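Local coordinates for protein putative NADPH:quinone oxidoreductase (PDB 3IUP) that binds NADPH in a Rossmann-type domain and probably transfers hydride from it to quinones, as medium-chain quinone oxidoreductases do, at residues A[179-184]-A[201-206]; A[184-189]-A[213-218]; A[245-250]-A[284-289]. One frame throughout, in Å; residues are numbered along the deposited sequence.

Contact 1: residues A[179-184]-A[201-206]. With NDP (NADPH dihydro-nicotinamide-adenine-dinucleotide phosphate), chain C.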
loop_
_atom_site.group_PDB
_atom_site.type_symbol
_atom_site.label_atom_id
_atom_site.label_comp_id
_atom_site.label_asym_id
_atom_site.label_seq_id
_atom_site.Cartn_x
_atom_site.Cartn_y
_atom_site.Cartn_z
ATOM N N ALA A 179 -14.274 -11.877 -1.091
ATOM C CA ALA A 179 -15.622 -12.028 -0.529
ATOM C C ALA A 179 -16.645 -11.934 -1.670
ATOM O O ALA A 179 -17.680 -11.293 -1.546
ATOM C CB ALA A 179 -15.867 -10.994 0.580
ATOM N N ALA A 180 -16.349 -12.647 -2.759
ATOM C CA ALA A 180 -16.972 -12.428 -4.067
ATOM C C ALA A 180 -18.454 -12.870 -4.116
ATOM O O ALA A 180 -19.176 -12.492 -5.018
ATOM C CB ALA A 180 -16.213 -13.086 -5.164
ATOM N N ALA A 181 -18.898 -13.634 -3.114
ATOM C CA ALA A 181 -20.326 -14.037 -3.037
ATOM C C ALA A 181 -21.162 -12.996 -2.320
ATOM O O ALA A 181 -22.381 -13.173 -2.137
ATOM C CB ALA A 181 -20.461 -15.414 -2.362
ATOM N N SER A 182 -20.520 -11.892 -1.941
ATOM C CA SER A 182 -21.273 -10.730 -1.452
ATOM C C SER A 182 -22.258 -10.245 -2.502
ATOM O O SER A 182 -22.120 -10.531 -3.697
ATOM C CB SER A 182 -20.310 -9.583 -1.067
ATOM O OG SER A 182 -19.721 -9.063 -2.236
ATOM N N ASN A 183 -23.281 -9.509 -2.075
ATOM C CA ASN A 183 -24.111 -8.833 -3.045
ATOM C C ASN A 183 -23.304 -8.059 -4.097
ATOM O O ASN A 183 -23.543 -8.179 -5.308
ATOM C CB ASN A 183 -25.142 -7.902 -2.383
ATOM C CG ASN A 183 -26.379 -8.631 -1.852
ATOM O OD1 ASN A 183 -26.350 -9.812 -1.588
ATOM N ND2 ASN A 183 -27.480 -7.896 -1.701
ATOM N N LEU A 184 -22.342 -7.272 -3.645
ATOM C CA LEU A 184 -21.526 -6.488 -4.576
ATOM C C LEU A 184 -20.736 -7.385 -5.545
ATOM O O LEU A 184 -20.661 -7.128 -6.741
ATOM C CB LEU A 184 -20.553 -5.582 -3.773
ATOM C CG LEU A 184 -19.765 -4.533 -4.563
ATOM C CD1 LEU A 184 -19.182 -3.517 -3.614
ATOM C CD2 LEU A 184 -18.664 -5.194 -5.386
ATOM N N ASN A 201 -12.624 -14.420 -8.964
ATOM C CA ASN A 201 -13.442 -14.310 -7.755
ATOM C C ASN A 201 -12.843 -15.170 -6.666
ATOM O O ASN A 201 -12.496 -16.316 -6.927
ATOM C CB ASN A 201 -14.866 -14.826 -8.028
ATOM C CG ASN A 201 -15.599 -14.013 -9.049
ATOM O OD1 ASN A 201 -16.131 -12.970 -8.709
ATOM N ND2 ASN A 201 -15.647 -14.471 -10.320
ATOM N N ILE A 202 -12.693 -14.605 -5.485
ATOM C CA ILE A 202 -12.215 -15.334 -4.310
ATOM C C ILE A 202 -13.288 -15.357 -3.258
ATOM O O ILE A 202 -13.854 -14.328 -2.914
ATOM C CB ILE A 202 -10.916 -14.741 -3.749
ATOM C CG1 ILE A 202 -9.810 -14.849 -4.791
ATOM C CG2 ILE A 202 -10.518 -15.469 -2.462
ATOM C CD1 ILE A 202 -8.477 -14.110 -4.454
ATOM N N VAL A 203 -13.585 -16.558 -2.749
ATOM C CA VAL A 203 -14.598 -16.748 -1.708
ATOM C C VAL A 203 -13.984 -17.471 -0.514
ATOM O O VAL A 203 -12.823 -17.883 -0.571
ATOM C CB VAL A 203 -15.813 -17.554 -2.255
ATOM C CG1 VAL A 203 -16.498 -16.809 -3.397
ATOM C CG2 VAL A 203 -15.366 -18.965 -2.700
ATOM N N ARG A 204 -14.746 -17.671 0.551
ATOM C CA ARG A 204 -14.212 -18.376 1.720
ATOM C C ARG A 204 -14.847 -19.690 2.067
ATOM O O ARG A 204 -14.402 -20.339 3.011
ATOM C CB ARG A 204 -14.168 -17.468 2.944
ATOM C CG ARG A 204 -15.483 -17.189 3.595
ATOM C CD ARG A 204 -15.182 -16.613 5.008
ATOM N NE ARG A 204 -16.364 -16.131 5.712
ATOM C CZ ARG A 204 -16.333 -15.604 6.947
ATOM N NH1 ARG A 204 -15.176 -15.516 7.632
ATOM N NH2 ARG A 204 -17.450 -15.171 7.527
ATOM N N LYS A 205 -15.870 -20.082 1.312
ATOM C CA LYS A 205 -16.639 -21.319 1.570
ATOM C C LYS A 205 -16.909 -21.880 0.172
ATOM O O LYS A 205 -17.228 -21.136 -0.760
ATOM C CB LYS A 205 -17.979 -21.061 2.303
ATOM C CG LYS A 205 -17.894 -20.658 3.768
ATOM C CD LYS A 205 -19.285 -20.445 4.428
ATOM C CE LYS A 205 -19.205 -20.053 5.945
ATOM N NZ LYS A 205 -18.765 -18.632 6.313
ATOM N N GLN A 206 -16.830 -23.192 0.023
ATOM C CA GLN A 206 -17.171 -23.778 -1.264
ATOM C C GLN A 206 -18.589 -23.488 -1.749
ATOM O O GLN A 206 -18.800 -23.278 -2.931
ATOM C CB GLN A 206 -16.933 -25.274 -1.230
ATOM C CG GLN A 206 -17.089 -25.935 -2.581
ATOM C CD GLN A 206 -16.084 -25.487 -3.628
ATOM O OE1 GLN A 206 -14.982 -25.052 -3.319
ATOM N NE2 GLN A 206 -16.488 -25.573 -4.890
HETATM P PA NDP C . -22.891 -8.654 1.737
HETATM O O1A NDP C . -23.826 -8.871 0.653
HETATM O O2A NDP C . -23.403 -8.527 3.120
HETATM O O5B NDP C . -21.857 -9.944 1.654
HETATM C C5B NDP C . -20.754 -9.937 2.568
HETATM C C4B NDP C . -19.834 -11.064 2.208
HETATM O O4B NDP C . -18.768 -10.976 3.108
HETATM C C3B NDP C . -20.485 -12.449 2.357
HETATM O O3B NDP C . -20.281 -13.315 1.261
HETATM C C2B NDP C . -19.761 -13.050 3.583
HETATM O O2B NDP C . -19.549 -14.459 3.506
HETATM C C1B NDP C . -18.435 -12.305 3.528
HETATM N N9A NDP C . -17.773 -12.194 4.834
HETATM C C8A NDP C . -18.367 -11.726 5.989
HETATM N N7A NDP C . -17.442 -11.686 6.963
HETATM C C5A NDP C . -16.234 -12.113 6.446
HETATM C C6A NDP C . -14.939 -12.289 6.974
HETATM N N6A NDP C . -14.637 -12.110 8.272
HETATM N N1A NDP C . -13.933 -12.742 6.146
HETATM C C2A NDP C . -14.169 -13.054 4.843
HETATM N N3A NDP C . -15.434 -12.879 4.329
HETATM C C4A NDP C . -16.444 -12.423 5.108
HETATM O O3 NDP C . -21.927 -7.368 1.559
HETATM P PN NDP C . -22.053 -6.252 0.475
HETATM O O1N NDP C . -22.097 -6.747 -0.879
HETATM O O2N NDP C . -23.103 -5.240 0.835
HETATM O O5D NDP C . -20.614 -5.516 0.686
HETATM C C5D NDP C . -19.419 -6.175 0.239
HETATM C C4D NDP C . -18.197 -5.438 0.777
HETATM O O4D NDP C . -18.042 -4.249 -0.025
HETATM C C3D NDP C . -18.262 -5.003 2.255
HETATM O O3D NDP C . -17.006 -5.141 2.889
HETATM C C2D NDP C . -18.593 -3.525 2.124
HETATM O O2D NDP C . -18.247 -2.716 3.238
HETATM C C1D NDP C . -17.753 -3.193 0.889
HETATM N N1N NDP C . -18.090 -1.887 0.276
HETATM C C2N NDP C . -17.139 -0.925 0.359
HETATM C C3N NDP C . -17.345 0.328 -0.155
HETATM C C7N NDP C . -16.220 1.345 -0.175
HETATM O O7N NDP C . -16.559 2.626 -0.601
HETATM N N7N NDP C . -14.963 1.095 0.212
HETATM C C4N NDP C . -18.496 0.566 -1.054
HETATM C C5N NDP C . -19.486 -0.571 -1.098
HETATM C C6N NDP C . -19.235 -1.765 -0.432
HETATM P P2B NDP C . -19.929 -15.446 4.764
HETATM O O1X NDP C . -21.326 -16.010 4.471
HETATM O O2X NDP C . -19.907 -14.724 6.108
HETATM O O3X NDP C . -18.845 -16.534 4.708
#
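Ala180 donates its backbone N-H to Ile202 O (N to O 3.0 Å, 158° at the hydrogen), a bond that pins the turn after strand 175-177 to the end of the neighbouring strand 199-203. This type I beta turn, from Ala179 to Ser182, is closed by Ser182 N on Ala179 O. Ala180 CB, directed at strand 199-203, lies 3.5 Å from Asn201 OD1 and 4.1 Å from Val203 CG1. Val203 places that methyl anti to its own carbonyl carbon (chi1 -62°), where it also meets Ala181 CB. The other end of the Asn201 amide, ND2, bonds to His219 O. Strand 175-177, helix 183-195 and strand 199-203 form a beta-alpha-beta unit of the Rossmann fold, and both connections after the strands serve the dinucleotide. At the helix start, where Ser182 is the N-cap and its OG takes the N-H of Gly185, Asn183 N bonds to O1A of NADPH (2.9 Å) and Leu184 N to O1N (2.8 Å). Each phosphate of the bridge thus has a backbone N-H of the first turn, where the helix dipole would probably favour its charge. Beyond strand 199-203, Arg204 stretches out fully from CG to NE and lays one face of its guanidinium over the adenine, with C5A 3.4 Å above the plane and offset toward the rim. The 2'-phosphate lies in plane at the guanidinium edge, a placement consistent with a preference for NADPH over NADH: NE holds O3X at 2.7 Å, and NH2 holds O2X. Lys205, bent only at its last torsion (chi4 74°), brings NZ to 2.6 Å from that same O3X.

Contact 2: residues A[184-189]-A[213-218]; sequences LGQMLN and KAQGAV. With NDP (NADPH dihydro-nicotinamide-adenine-dinucleotide phosphate), chain C.
Gln186 lies across the side chain of Gln215, its CG 3.4 Å from Gln215 OE1, and the two amide planes are turned 45° to each other. Gln215 NE2 donates to Gln186 OE1 at 2.9 Å in a nearly straight bond. The acceptor lies in the amide plane of Gln215, whereas the donor stands well above the carbonyl plane of Gln186. Both chains run extended beyond CG, which carries both amides out to where they meet, and Gln186 NE2 turns back to Ala181 O. Helix 206-214 ends here in a Schellman motif: Gly216, with positive phi, is the C' residue, Ala217 N returns to Leu212 O and Gly216 N to Lys213 O. This end packs against helix 183-195 of the Rossmann domain, the helix that carries the cofactor's diphosphate at its N-terminus. One turn after Gln186, Asn189 sends its amide toward the loop, with CG anti to the backbone N (chi1 180°). Its OD1 rests 3.4 Å from both CA and CB of Ala217. One water joins three groups, donating to Gln186 O and to Gln215 OE1 (2.6 Å) and accepting from Asn189 ND2. A second water donates to Asn189 OD1 (2.8 Å) and accepts from Val218 N.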
loop_
_atom_site.group_PDB
_atom_site.type_symbol
_atom_site.label_atom_id
_atom_site.label_comp_id
_atom_site.label_asym_id
_atom_site.label_seq_id
_atom_site.Cartn_x
_atom_site.Cartn_y
_atom_site.Cartn_z
ATOM N N LEU A 184 -22.342 -7.272 -3.645
ATOM C CA LEU A 184 -21.526 -6.488 -4.576
ATOM C C LEU A 184 -20.736 -7.385 -5.545
ATOM O O LEU A 184 -20.661 -7.128 -6.741
ATOM C CB LEU A 184 -20.553 -5.582 -3.773
ATOM C CG LEU A 184 -19.765 -4.533 -4.563
ATOM C CD1 LEU A 184 -19.182 -3.517 -3.614
ATOM C CD2 LEU A 184 -18.664 -5.194 -5.386
ATOM N N GLY A 185 -20.193 -8.458 -5.009
ATOM C CA GLY A 185 -19.465 -9.428 -5.807
ATOM C C GLY A 185 -20.285 -10.075 -6.878
ATOM O O GLY A 185 -19.802 -10.322 -8.009
ATOM N N GLN A 186 -21.527 -10.389 -6.556
ATOM C CA GLN A 186 -22.412 -10.951 -7.544
ATOM C C GLN A 186 -22.650 -9.948 -8.687
ATOM O O GLN A 186 -22.690 -10.351 -9.826
ATOM C CB GLN A 186 -23.725 -11.426 -6.919
ATOM C CG GLN A 186 -23.526 -12.565 -5.965
ATOM C CD GLN A 186 -24.771 -12.960 -5.201
ATOM O OE1 GLN A 186 -25.778 -13.225 -5.813
ATOM N NE2 GLN A 186 -24.695 -13.025 -3.841
HETATM N N MSE A 187 -22.748 -8.652 -8.355
HETATM C CA MSE A 187 -22.904 -7.626 -9.367
HETATM C C MSE A 187 -21.667 -7.515 -10.183
HETATM O O MSE A 187 -21.754 -7.402 -11.385
HETATM C CB MSE A 187 -23.230 -6.233 -8.763
HETATM C CG MSE A 187 -24.418 -6.202 -7.977
HETATM SE SE MSE A 187 -24.527 -4.389 -7.246
HETATM C CE MSE A 187 -26.172 -4.719 -6.252
ATOM N N LEU A 188 -20.501 -7.506 -9.530
ATOM C CA LEU A 188 -19.253 -7.355 -10.259
ATOM C C LEU A 188 -19.058 -8.478 -11.265
ATOM O O LEU A 188 -18.674 -8.270 -12.414
ATOM C CB LEU A 188 -18.081 -7.257 -9.286
ATOM C CG LEU A 188 -16.734 -7.204 -10.016
ATOM C CD1 LEU A 188 -16.597 -5.861 -10.825
ATOM C CD2 LEU A 188 -15.610 -7.385 -8.949
ATOM N N ASN A 189 -19.384 -9.692 -10.846
ATOM C CA ASN A 189 -19.278 -10.819 -11.756
ATOM C C ASN A 189 -20.208 -10.634 -12.968
ATOM O O ASN A 189 -19.813 -10.889 -14.082
ATOM C CB ASN A 189 -19.594 -12.110 -11.034
ATOM C CG ASN A 189 -19.498 -13.303 -11.947
ATOM O OD1 ASN A 189 -18.429 -13.591 -12.481
ATOM N ND2 ASN A 189 -20.610 -14.012 -12.112
ATOM N N LYS A 213 -20.429 -19.886 -9.580
ATOM C CA LYS A 213 -20.346 -20.699 -10.793
ATOM C C LYS A 213 -21.720 -20.847 -11.435
ATOM O O LYS A 213 -21.815 -20.845 -12.650
ATOM C CB LYS A 213 -19.704 -22.074 -10.526
ATOM C CG LYS A 213 -18.268 -22.037 -10.125
ATOM C CD LYS A 213 -17.356 -21.409 -11.170
ATOM C CE LYS A 213 -17.307 -22.182 -12.449
ATOM N NZ LYS A 213 -16.194 -21.711 -13.350
ATOM N N ALA A 214 -22.753 -20.961 -10.614
ATOM C CA ALA A 214 -24.142 -21.067 -11.086
ATOM C C ALA A 214 -24.578 -19.768 -11.759
ATOM O O ALA A 214 -25.427 -19.807 -12.662
ATOM C CB ALA A 214 -25.129 -21.436 -9.916
ATOM N N GLN A 215 -23.968 -18.646 -11.345
ATOM C CA GLN A 215 -24.194 -17.368 -11.984
ATOM C C GLN A 215 -23.273 -17.072 -13.177
ATOM O O GLN A 215 -23.256 -15.946 -13.713
ATOM C CB GLN A 215 -24.093 -16.253 -10.939
ATOM C CG GLN A 215 -25.099 -16.391 -9.795
ATOM C CD GLN A 215 -24.986 -15.287 -8.769
ATOM O OE1 GLN A 215 -23.939 -14.601 -8.696
ATOM N NE2 GLN A 215 -26.002 -15.165 -7.905
ATOM N N GLY A 216 -22.514 -18.076 -13.606
ATOM C CA GLY A 216 -21.668 -17.931 -14.756
ATOM C C GLY A 216 -20.225 -17.473 -14.568
ATOM O O GLY A 216 -19.493 -17.336 -15.563
ATOM N N ALA A 217 -19.791 -17.332 -13.330
ATOM C CA ALA A 217 -18.389 -16.916 -13.039
ATOM C C ALA A 217 -17.401 -17.871 -13.705
ATOM O O ALA A 217 -17.541 -19.078 -13.604
ATOM C CB ALA A 217 -18.137 -16.853 -11.543
ATOM N N VAL A 218 -16.419 -17.319 -14.380
ATOM C CA VAL A 218 -15.418 -18.114 -15.107
ATOM C C VAL A 218 -14.393 -18.683 -14.096
ATOM O O VAL A 218 -14.012 -19.872 -14.159
ATOM C CB VAL A 218 -14.729 -17.260 -16.184
ATOM C CG1 VAL A 218 -13.583 -18.020 -16.926
ATOM C CG2 VAL A 218 -15.725 -16.732 -17.166
HETATM P PA NDP C . -22.891 -8.654 1.737
HETATM O O1A NDP C . -23.826 -8.871 0.653
HETATM O O2A NDP C . -23.403 -8.527 3.120
HETATM O O5B NDP C . -21.857 -9.944 1.654
HETATM C C5B NDP C . -20.754 -9.937 2.568
HETATM C C4B NDP C . -19.834 -11.064 2.208
HETATM O O4B NDP C . -18.768 -10.976 3.108
HETATM C C3B NDP C . -20.485 -12.449 2.357
HETATM O O3B NDP C . -20.281 -13.315 1.261
HETATM C C2B NDP C . -19.761 -13.050 3.583
HETATM O O2B NDP C . -19.549 -14.459 3.506
HETATM C C1B NDP C . -18.435 -12.305 3.528
HETATM N N9A NDP C . -17.773 -12.194 4.834
HETATM C C8A NDP C . -18.367 -11.726 5.989
HETATM N N7A NDP C . -17.442 -11.686 6.963
HETATM C C5A NDP C . -16.234 -12.113 6.446
HETATM C C6A NDP C . -14.939 -12.289 6.974
HETATM N N6A NDP C . -14.637 -12.110 8.272
HETATM N N1A NDP C . -13.933 -12.742 6.146
HETATM C C2A NDP C . -14.169 -13.054 4.843
HETATM N N3A NDP C . -15.434 -12.879 4.329
HETATM C C4A NDP C . -16.444 -12.423 5.108
HETATM O O3 NDP C . -21.927 -7.368 1.559
HETATM P PN NDP C . -22.053 -6.252 0.475
HETATM O O1N NDP C . -22.097 -6.747 -0.879
HETATM O O2N NDP C . -23.103 -5.240 0.835
HETATM O O5D NDP C . -20.614 -5.516 0.686
HETATM C C5D NDP C . -19.419 -6.175 0.239
HETATM C C4D NDP C . -18.197 -5.438 0.777
HETATM O O4D NDP C . -18.042 -4.249 -0.025
HETATM C C3D NDP C . -18.262 -5.003 2.255
HETATM O O3D NDP C . -17.006 -5.141 2.889
HETATM C C2D NDP C . -18.593 -3.525 2.124
HETATM O O2D NDP C . -18.247 -2.716 3.238
HETATM C C1D NDP C . -17.753 -3.193 0.889
HETATM N N1N NDP C . -18.090 -1.887 0.276
HETATM C C2N NDP C . -17.139 -0.925 0.359
HETATM C C3N NDP C . -17.345 0.328 -0.155
HETATM C C7N NDP C . -16.220 1.345 -0.175
HETATM O O7N NDP C . -16.559 2.626 -0.601
HETATM N N7N NDP C . -14.963 1.095 0.212
HETATM C C4N NDP C . -18.496 0.566 -1.054
HETATM C C5N NDP C . -19.486 -0.571 -1.098
HETATM C C6N NDP C . -19.235 -1.765 -0.432
HETATM P P2B NDP C . -19.929 -15.446 4.764
HETATM O O1X NDP C . -21.326 -16.010 4.471
HETATM O O2X NDP C . -19.907 -14.724 6.108
HETATM O O3X NDP C . -18.845 -16.534 4.708
HETATM O O HOH W 1 -22.870 -13.122 -10.536
HETATM O O HOH W 2 -16.691 -14.244 -14.578
#

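Contact 3: residues A[245-250]-A[284-289]; sequences FDATGG and YLYGGL. With NDP (NADPH dihydro-nicotinamide-adenine-dinucleotide phosphate), chain C.
Tyr286 lies against Ala247 and Asp246 where the parallel strands 243-249 and 281-285 of the Rossmann sheet, joined through helix 253-266, come to an end. Its CB lies 3.7 Å from N7N of NADPH. With CG wedged between the backbone N and the carbonyl carbon (chi1 83°), the ring passes between protein and cofactor: CD1 meets Asp246 O and Phe245 CB, CE1 meets Ala247 N at 3.5 Å, while CD2 lies near C2N and CE2 near O4D. At the tip, OH approaches NADPH O4D (3.3 Å) and Ala247 CB (3.6 Å) and bonds to His177 NE2. Tyr286 O accepts from the carboxamide N7N at 2.8 Å. Before this turn Asp246 N donates to Tyr284 O (2.8 Å, 172°), and the rings of Phe245 and Tyr284 lie side by side, with planes 27° apart and so displaced that they scarcely overlap. Tyr286 N carries the pairing onward to Asp246 O (3.0 Å) from above the carbonyl plane, with Gly287 N a weak second donor. Next, Ala247 O accepts from Leu289 N in the carbonyl plane. Asp246 shapes the loop with an Asx turn: OD1 takes Thr248 N from above the carboxylate plane and Thr248 OG1 on its syn lone pair, and OD2 takes Gly249 N. Leu289, held beside Ala247, places CD1 3.3 Å from NADPH O4B.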
loop_
_atom_site.group_PDB
_atom_site.type_symbol
_atom_site.label_atom_id
_atom_site.label_comp_id
_atom_site.label_asym_id
_atom_site.label_seq_id
_atom_site.Cartn_x
_atom_site.Cartn_y
_atom_site.Cartn_z
ATOM N N PHE A 245 -9.398 -6.045 -5.487
ATOM C CA PHE A 245 -10.183 -5.390 -4.460
ATOM C C PHE A 245 -10.533 -6.385 -3.386
ATOM O O PHE A 245 -11.229 -7.389 -3.662
ATOM C CB PHE A 245 -11.419 -4.777 -5.063
ATOM C CG PHE A 245 -11.113 -3.624 -5.953
ATOM C CD1 PHE A 245 -10.755 -3.831 -7.243
ATOM C CD2 PHE A 245 -11.158 -2.319 -5.439
ATOM C CE1 PHE A 245 -10.417 -2.720 -8.062
ATOM C CE2 PHE A 245 -10.829 -1.264 -6.209
ATOM C CZ PHE A 245 -10.468 -1.448 -7.502
ATOM N N ASP A 246 -10.003 -6.135 -2.197
ATOM C CA ASP A 246 -10.161 -7.014 -1.059
ATOM C C ASP A 246 -11.131 -6.433 -0.018
ATOM O O ASP A 246 -10.870 -5.393 0.578
ATOM C CB ASP A 246 -8.834 -7.287 -0.442
ATOM C CG ASP A 246 -8.940 -8.118 0.835
ATOM O OD1 ASP A 246 -9.749 -9.077 0.869
ATOM O OD2 ASP A 246 -8.196 -7.814 1.768
ATOM N N ALA A 247 -12.213 -7.155 0.234
ATOM C CA ALA A 247 -13.216 -6.737 1.194
ATOM C C ALA A 247 -12.855 -7.159 2.595
ATOM O O ALA A 247 -13.460 -6.667 3.563
ATOM C CB ALA A 247 -14.600 -7.338 0.817
ATOM N N THR A 248 -11.878 -8.065 2.722
ATOM C CA THR A 248 -11.547 -8.620 4.024
ATOM C C THR A 248 -10.685 -7.689 4.859
ATOM O O THR A 248 -11.004 -7.392 6.022
ATOM C CB THR A 248 -10.972 -10.030 3.915
ATOM O OG1 THR A 248 -9.680 -10.030 3.300
ATOM C CG2 THR A 248 -11.976 -10.916 3.118
ATOM N N GLY A 249 -9.631 -7.180 4.233
ATOM C CA GLY A 249 -8.773 -6.180 4.848
ATOM C C GLY A 249 -7.740 -6.757 5.791
ATOM O O GLY A 249 -6.514 -6.747 5.552
ATOM N N GLY A 250 -8.223 -7.270 6.923
ATOM C CA GLY A 250 -7.397 -8.072 7.758
ATOM C C GLY A 250 -6.944 -9.389 7.210
ATOM O O GLY A 250 -7.293 -9.798 6.096
ATOM N N TYR A 284 -6.394 -3.032 -3.322
ATOM C CA TYR A 284 -7.158 -2.059 -2.550
ATOM C C TYR A 284 -7.950 -2.790 -1.468
ATOM O O TYR A 284 -8.717 -3.709 -1.772
ATOM C CB TYR A 284 -8.049 -1.279 -3.458
ATOM C CG TYR A 284 -7.307 -0.238 -4.248
ATOM C CD1 TYR A 284 -6.740 0.835 -3.610
ATOM C CD2 TYR A 284 -7.195 -0.321 -5.658
ATOM C CE1 TYR A 284 -6.076 1.822 -4.320
ATOM C CE2 TYR A 284 -6.535 0.668 -6.380
ATOM C CZ TYR A 284 -5.969 1.723 -5.695
ATOM O OH TYR A 284 -5.289 2.736 -6.329
ATOM N N LEU A 285 -7.772 -2.365 -0.217
ATOM C CA LEU A 285 -8.552 -2.905 0.885
ATOM C C LEU A 285 -9.770 -1.977 0.956
ATOM O O LEU A 285 -9.691 -0.884 1.512
ATOM C CB LEU A 285 -7.763 -2.917 2.165
ATOM C CG LEU A 285 -6.422 -3.630 2.160
ATOM C CD1 LEU A 285 -5.802 -3.731 3.587
ATOM C CD2 LEU A 285 -6.470 -4.986 1.476
ATOM N N TYR A 286 -10.887 -2.375 0.371
ATOM C CA TYR A 286 -12.081 -1.527 0.304
ATOM C C TYR A 286 -13.114 -1.933 1.367
ATOM O O TYR A 286 -14.143 -1.295 1.518
ATOM C CB TYR A 286 -12.687 -1.508 -1.119
ATOM C CG TYR A 286 -13.582 -2.679 -1.406
ATOM C CD1 TYR A 286 -13.058 -3.941 -1.627
ATOM C CD2 TYR A 286 -14.946 -2.524 -1.454
ATOM C CE1 TYR A 286 -13.874 -5.011 -1.912
ATOM C CE2 TYR A 286 -15.787 -3.590 -1.713
ATOM C CZ TYR A 286 -15.250 -4.838 -1.906
ATOM O OH TYR A 286 -16.119 -5.871 -2.160
ATOM N N GLY A 287 -12.836 -3.000 2.088
ATOM C CA GLY A 287 -13.658 -3.387 3.227
ATOM C C GLY A 287 -12.798 -3.862 4.353
ATOM O O GLY A 287 -11.567 -4.020 4.241
ATOM N N GLY A 288 -13.438 -4.089 5.475
ATOM C CA GLY A 288 -12.760 -4.613 6.625
ATOM C C GLY A 288 -13.538 -5.696 7.314
ATOM O O GLY A 288 -13.583 -5.732 8.563
ATOM N N LEU A 289 -14.074 -6.627 6.524
ATOM C CA LEU A 289 -14.872 -7.708 7.065
ATOM C C LEU A 289 -14.094 -8.495 8.081
ATOM O O LEU A 289 -14.693 -8.899 9.083
ATOM C CB LEU A 289 -15.396 -8.648 5.983
ATOM C CG LEU A 289 -16.328 -7.917 4.999
ATOM C CD1 LEU A 289 -16.461 -8.745 3.715
ATOM C CD2 LEU A 289 -17.672 -7.578 5.598
HETATM P PA NDP C . -22.891 -8.654 1.737
HETATM O O1A NDP C . -23.826 -8.871 0.653
HETATM O O2A NDP C . -23.403 -8.527 3.120
HETATM O O5B NDP C . -21.857 -9.944 1.654
HETATM C C5B NDP C . -20.754 -9.937 2.568
HETATM C C4B NDP C . -19.834 -11.064 2.208
HETATM O O4B NDP C . -18.768 -10.976 3.108
HETATM C C3B NDP C . -20.485 -12.449 2.357
HETATM O O3B NDP C . -20.281 -13.315 1.261
HETATM C C2B NDP C . -19.761 -13.050 3.583
HETATM O O2B NDP C . -19.549 -14.459 3.506
HETATM C C1B NDP C . -18.435 -12.305 3.528
HETATM N N9A NDP C . -17.773 -12.194 4.834
HETATM C C8A NDP C . -18.367 -11.726 5.989
HETATM N N7A NDP C . -17.442 -11.686 6.963
HETATM C C5A NDP C . -16.234 -12.113 6.446
HETATM C C6A NDP C . -14.939 -12.289 6.974
HETATM N N6A NDP C . -14.637 -12.110 8.272
HETATM N N1A NDP C . -13.933 -12.742 6.146
HETATM C C2A NDP C . -14.169 -13.054 4.843
HETATM N N3A NDP C . -15.434 -12.879 4.329
HETATM C C4A NDP C . -16.444 -12.423 5.108
HETATM O O3 NDP C . -21.927 -7.368 1.559
HETATM P PN NDP C . -22.053 -6.252 0.475
HETATM O O1N NDP C . -22.097 -6.747 -0.879
HETATM O O2N NDP C . -23.103 -5.240 0.835
HETATM O O5D NDP C . -20.614 -5.516 0.686
HETATM C C5D NDP C . -19.419 -6.175 0.239
HETATM C C4D NDP C . -18.197 -5.438 0.777
HETATM O O4D NDP C . -18.042 -4.249 -0.025
HETATM C C3D NDP C . -18.262 -5.003 2.255
HETATM O O3D NDP C . -17.006 -5.141 2.889
HETATM C C2D NDP C . -18.593 -3.525 2.124
HETATM O O2D NDP C . -18.247 -2.716 3.238
HETATM C C1D NDP C . -17.753 -3.193 0.889
HETATM N N1N NDP C . -18.090 -1.887 0.276
HETATM C C2N NDP C . -17.139 -0.925 0.359
HETATM C C3N NDP C . -17.345 0.328 -0.155
HETATM C C7N NDP C . -16.220 1.345 -0.175
HETATM O O7N NDP C . -16.559 2.626 -0.601
HETATM N N7N NDP C . -14.963 1.095 0.212
HETATM C C4N NDP C . -18.496 0.566 -1.054
HETATM C C5N NDP C . -19.486 -0.571 -1.098
HETATM C C6N NDP C . -19.235 -1.765 -0.432
HETATM P P2B NDP C . -19.929 -15.446 4.764
HETATM O O1X NDP C . -21.326 -16.010 4.471
HETATM O O2X NDP C . -19.907 -14.724 6.108
HETATM O O3X NDP C . -18.845 -16.534 4.708
#

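In the fold
Contacts 1 and 3 reach the same parallel sheet and lie along the length of a single NADPH, which contact 2 touches through Leu184. Contact 1 serves the 2'-phosphate and the diphosphate, and contact 3, centred about 12 Å from it, reaches the nicotinamide end and the adenosine ribose. They meet where Ala179 CB lies 3.9 Å from both Ala247 CB and Leu289 CD1. Contact 2, whose centre is about 9 Å from that of contact 1, lies farther along helix 183-195: both share Leu184, and Asn201 ND2 lies 3.7 Å from Ala217 CB. Leu184 also bridges to contact 3, about 18 Å from contact 2 between centres, its CD1 3.9 Å from Tyr286 CE2.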